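Local coordinates for putative integrase (Listeria innocua, PDB 5U96), which probably binds DNA and exchanges its strands as a serine integrase, whose coiled-coil domain, the part present here, mediates the directionality of site-specific recombination, at residues A[15-18]-A[19-23]; A[40-43]-A[44-48]. All coordinates share one frame; numbering follows the deposited sequence.

Interaction 1: residues A[15-18]-A[19-23]; sequences KRLF and DLYIN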
# COMPACT_ATOMS: atom_id res chain seq x y z
N LYS A 15 7.51 8.28 -2.19
CA LYS A 15 8.54 8.25 -1.15
C LYS A 15 8.12 7.33 -0.01
O LYS A 15 8.83 6.39 0.33
CB LYS A 15 8.82 9.65 -0.61
CG LYS A 15 9.71 9.65 0.64
CD LYS A 15 9.87 11.03 1.24
CE LYS A 15 10.56 10.96 2.59
NZ LYS A 15 9.67 10.42 3.66
N ARG A 16 6.98 7.65 0.59
CA ARG A 16 6.45 6.90 1.72
C ARG A 16 6.50 5.41 1.43
O ARG A 16 6.96 4.62 2.25
CB ARG A 16 5.01 7.33 2.01
CG ARG A 16 4.84 8.82 2.31
CD ARG A 16 4.94 9.10 3.78
NE ARG A 16 3.83 8.51 4.52
CZ ARG A 16 3.81 8.34 5.84
NH1 ARG A 16 4.85 8.70 6.58
NH2 ARG A 16 2.76 7.79 6.42
N LEU A 17 6.04 5.05 0.24
CA LEU A 17 6.06 3.67 -0.21
C LEU A 17 7.48 3.12 -0.26
O LEU A 17 7.72 1.96 0.10
CB LEU A 17 5.41 3.56 -1.59
CG LEU A 17 5.28 2.16 -2.19
CD1 LEU A 17 4.47 1.26 -1.28
CD2 LEU A 17 4.64 2.25 -3.58
N PHE A 18 8.43 3.95 -0.70
CA PHE A 18 9.81 3.50 -0.80
C PHE A 18 10.42 3.28 0.58
O PHE A 18 11.30 2.44 0.75
CB PHE A 18 10.66 4.49 -1.60
CG PHE A 18 11.98 3.92 -2.03
CD1 PHE A 18 12.09 3.24 -3.24
CD2 PHE A 18 13.11 4.04 -1.24
CE1 PHE A 18 13.30 2.71 -3.64
CE2 PHE A 18 14.32 3.51 -1.64
CZ PHE A 18 14.41 2.84 -2.84
N ASP A 19 9.95 4.04 1.56
CA ASP A 19 10.46 3.94 2.92
C ASP A 19 10.18 2.56 3.51
O ASP A 19 10.80 2.15 4.49
CB ASP A 19 9.84 5.02 3.81
CG ASP A 19 9.98 6.41 3.23
OD1 ASP A 19 10.84 6.60 2.34
OD2 ASP A 19 9.24 7.31 3.67
N LEU A 20 9.23 1.84 2.91
CA LEU A 20 8.90 0.49 3.35
C LEU A 20 9.88 -0.52 2.78
O LEU A 20 10.15 -1.55 3.40
CB LEU A 20 7.47 0.13 2.95
CG LEU A 20 6.36 1.02 3.53
CD1 LEU A 20 5.00 0.55 3.05
CD2 LEU A 20 6.42 1.04 5.05
N TYR A 21 10.42 -0.23 1.60
CA TYR A 21 11.45 -1.07 1.01
C TYR A 21 12.74 -0.98 1.82
O TYR A 21 13.38 -2.00 2.10
CB TYR A 21 11.74 -0.67 -0.44
CG TYR A 21 10.62 -0.97 -1.43
CD1 TYR A 21 10.51 -2.21 -2.04
CD2 TYR A 21 9.70 0.00 -1.77
CE1 TYR A 21 9.50 -2.48 -2.94
CE2 TYR A 21 8.69 -0.25 -2.67
CZ TYR A 21 8.59 -1.49 -3.26
OH TYR A 21 7.58 -1.73 -4.16
N ILE A 22 13.12 0.24 2.20
CA ILE A 22 14.38 0.46 2.91
C ILE A 22 14.24 0.05 4.38
O ILE A 22 15.22 -0.30 5.03
CB ILE A 22 14.84 1.93 2.80
CG1 ILE A 22 14.00 2.85 3.69
CG2 ILE A 22 14.77 2.39 1.36
CD1 ILE A 22 14.71 3.31 4.94
N ASN A 23 13.01 0.10 4.88
CA ASN A 23 12.69 -0.47 6.18
C ASN A 23 13.01 -1.97 6.15
O ASN A 23 13.43 -2.54 7.16
CB ASN A 23 11.22 -0.23 6.53
CG ASN A 23 10.73 -1.10 7.66
OD1 ASN A 23 10.51 -2.30 7.49
ND2 ASN A 23 10.54 -0.51 8.83
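Leu17 meets Tyr21 one helical turn further on, its CG 4.2 Å from CE2 of the tyrosine ring, and reaches Leu20 more loosely on the same flank of helix 7-23. This apolar centre faces helix 28-50 of the same chain: Leu17 packs on Met35 and Ile38, while Leu20 and Tyr21 both lie on Leu31. Branched leucines suit the seam between two helices, and tyrosine adds a ring with a polar end, its OH hydrogen-bonded to Asp32. The Tyr21 ring turns an edge to Phe18 CA; the two aromatic rings meet obliquely, with centroids 5.8 Å apart and planes at 42°. Phe18 also presses its ring on the CG2 methyl of Ile22, tighter than comfortable contact. In the backbone, Ile22 N donates to Phe18 O at 3.2 Å, and Asp19 N to Lys15 O at 2.9 Å. At the polar edge Lys15 keeps its chain extended until chi4 (-74°), where a bend swings the ammonium group over to Asp19. NZ meets OD2 at 3.1 Å on the syn side of the carboxylate, 18° out of its plane, in a salt bridge. Arg16 turns instead to the second subunit, making a cation-pi contact with Tyr21 of that chain. Leu17, Leu20 and Tyr21 thus go to helix 28-50, Phe18 and Ile22 remain outside, and the Lys15–Asp19 pair probably offsets charge beside the second subunit.

Interaction 2: residues A[40-43]-A[44-48]; sequences AQIN and YYEAQ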
# COMPACT_ATOMS: atom_id res chain seq x y z
N ALA A 40 2.27 4.90 -12.70
CA ALA A 40 1.39 5.17 -13.83
C ALA A 40 0.74 6.55 -13.71
O ALA A 40 0.62 7.27 -14.70
CB ALA A 40 0.32 4.10 -13.94
N GLN A 41 0.31 6.90 -12.51
CA GLN A 41 -0.35 8.18 -12.29
C GLN A 41 0.61 9.34 -12.53
O GLN A 41 0.21 10.41 -12.98
CB GLN A 41 -0.92 8.26 -10.87
CG GLN A 41 -1.72 9.52 -10.59
CD GLN A 41 -2.76 9.80 -11.65
OE1 GLN A 41 -2.59 10.69 -12.49
NE2 GLN A 41 -3.85 9.05 -11.63
N ILE A 42 1.89 9.11 -12.23
CA ILE A 42 2.93 10.08 -12.54
C ILE A 42 3.07 10.23 -14.05
O ILE A 42 3.38 11.30 -14.55
CB ILE A 42 4.29 9.68 -11.93
CG1 ILE A 42 4.21 9.67 -10.40
CG2 ILE A 42 5.39 10.63 -12.41
CD1 ILE A 42 5.43 9.08 -9.73
N ASN A 43 2.84 9.13 -14.76
CA ASN A 43 3.01 9.10 -16.20
C ASN A 43 1.96 9.95 -16.92
O ASN A 43 2.29 10.68 -17.87
CB ASN A 43 2.93 7.66 -16.71
CG ASN A 43 3.53 7.49 -18.10
OD1 ASN A 43 4.29 8.34 -18.57
ND2 ASN A 43 3.18 6.40 -18.76
N TYR A 44 0.71 9.86 -16.48
CA TYR A 44 -0.37 10.61 -17.10
C TYR A 44 -0.21 12.11 -16.85
O TYR A 44 -0.45 12.92 -17.74
CB TYR A 44 -1.73 10.14 -16.58
CG TYR A 44 -2.90 10.76 -17.31
CD1 TYR A 44 -3.21 10.37 -18.61
CD2 TYR A 44 -3.69 11.73 -16.72
CE1 TYR A 44 -4.28 10.93 -19.29
CE2 TYR A 44 -4.76 12.30 -17.39
CZ TYR A 44 -5.05 11.90 -18.68
OH TYR A 44 -6.11 12.46 -19.36
N TYR A 45 0.20 12.47 -15.64
CA TYR A 45 0.43 13.86 -15.29
C TYR A 45 1.51 14.46 -16.18
O TYR A 45 1.46 15.64 -16.53
CB TYR A 45 0.84 13.99 -13.81
CG TYR A 45 -0.29 13.75 -12.81
CD1 TYR A 45 -1.62 13.97 -13.16
CD2 TYR A 45 -0.01 13.32 -11.52
CE1 TYR A 45 -2.63 13.76 -12.24
CE2 TYR A 45 -1.02 13.11 -10.61
CZ TYR A 45 -2.33 13.33 -10.97
OH TYR A 45 -3.34 13.11 -10.06
N GLU A 46 2.48 13.64 -16.56
CA GLU A 46 3.51 14.05 -17.50
C GLU A 46 2.94 14.12 -18.91
O GLU A 46 3.23 15.05 -19.67
CB GLU A 46 4.69 13.08 -17.47
CG GLU A 46 5.62 13.26 -16.27
CD GLU A 46 6.44 12.02 -15.98
OE1 GLU A 46 6.43 11.08 -16.80
OE2 GLU A 46 7.10 11.98 -14.92
N ALA A 47 2.11 13.14 -19.25
CA ALA A 47 1.60 12.99 -20.60
C ALA A 47 0.56 14.06 -20.95
O ALA A 47 0.43 14.44 -22.11
CB ALA A 47 1.00 11.61 -20.78
N GLN A 48 -0.17 14.54 -19.95
CA GLN A 48 -1.18 15.57 -20.19
C GLN A 48 -0.53 16.88 -20.63
O GLN A 48 -1.13 17.65 -21.38
CB GLN A 48 -2.02 15.81 -18.94
CG GLN A 48 -3.19 14.85 -18.78
CD GLN A 48 -4.23 15.36 -17.81
OE1 GLN A 48 -5.29 15.82 -18.20
NE2 GLN A 48 -3.92 15.26 -16.52
O HOH W 1 6.10 10.68 -19.83
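Gln41 lays its amide oxygen over one face of the Tyr45 ring, OE1 sitting 3.0 Å above the plane and displaced from the ring centre, 3.1 Å from CZ. Two torsions put it there: CG runs anti to the backbone N (chi1 -175°), and a bend at chi2 of 50° folds the chain over the residue one turn ahead. Amide and ring planes are 39° apart, so the carboxamide leans over the ring and does not lie flat on it. Glutamine is long and flexible enough for this fold, and its CG also rests near the ring, 3.7 Å from Tyr45 CE2. Glu46 runs alongside Ile42, with Ile42 CG2 3.3 Å from Glu46 OE2; the aliphatic branch accompanies an extended acidic chain. Asn43 comes across Glu46, its amide turned nearly perpendicular to the carboxylate. One water bridges them, donating to Asn43 OD1 at 3.2 Å and to Glu46 OE1 at 3.1 Å, a sensible link between two acceptors on a solvent-facing flank. The helical backbone continues beneath, Ala47 N donating to Asn43 O at 2.8 Å. Toward the antiparallel helix 7-23, Ile42 packs on Leu7, Gln41 on Glu10, and Tyr45 on both, which places this part of helix 28-50 against the start of its partner.

How the interactions relate
Both contacts are local, each between successive turns of one helix, and together they sample the two arms of an antiparallel helical hairpin. Interaction 1 lies toward the end of helix 7-23, and interaction 2 follows it along the chain, in the later half of helix 28-50. Their centres are 22 Å apart, on opposite sides of the chain's centre, and their nearest atoms stay about 8 Å from each other. The setting differs too: residues 15-23 touch both helix 28-50 and the second subunit, whereas residues 40-48 pack on helix 7-23 and no other chain of the assembly touches them. Of the two contacts, the one near the turn therefore meets the second subunit, consistent with a coiled-coil domain that works through contacts between subunits.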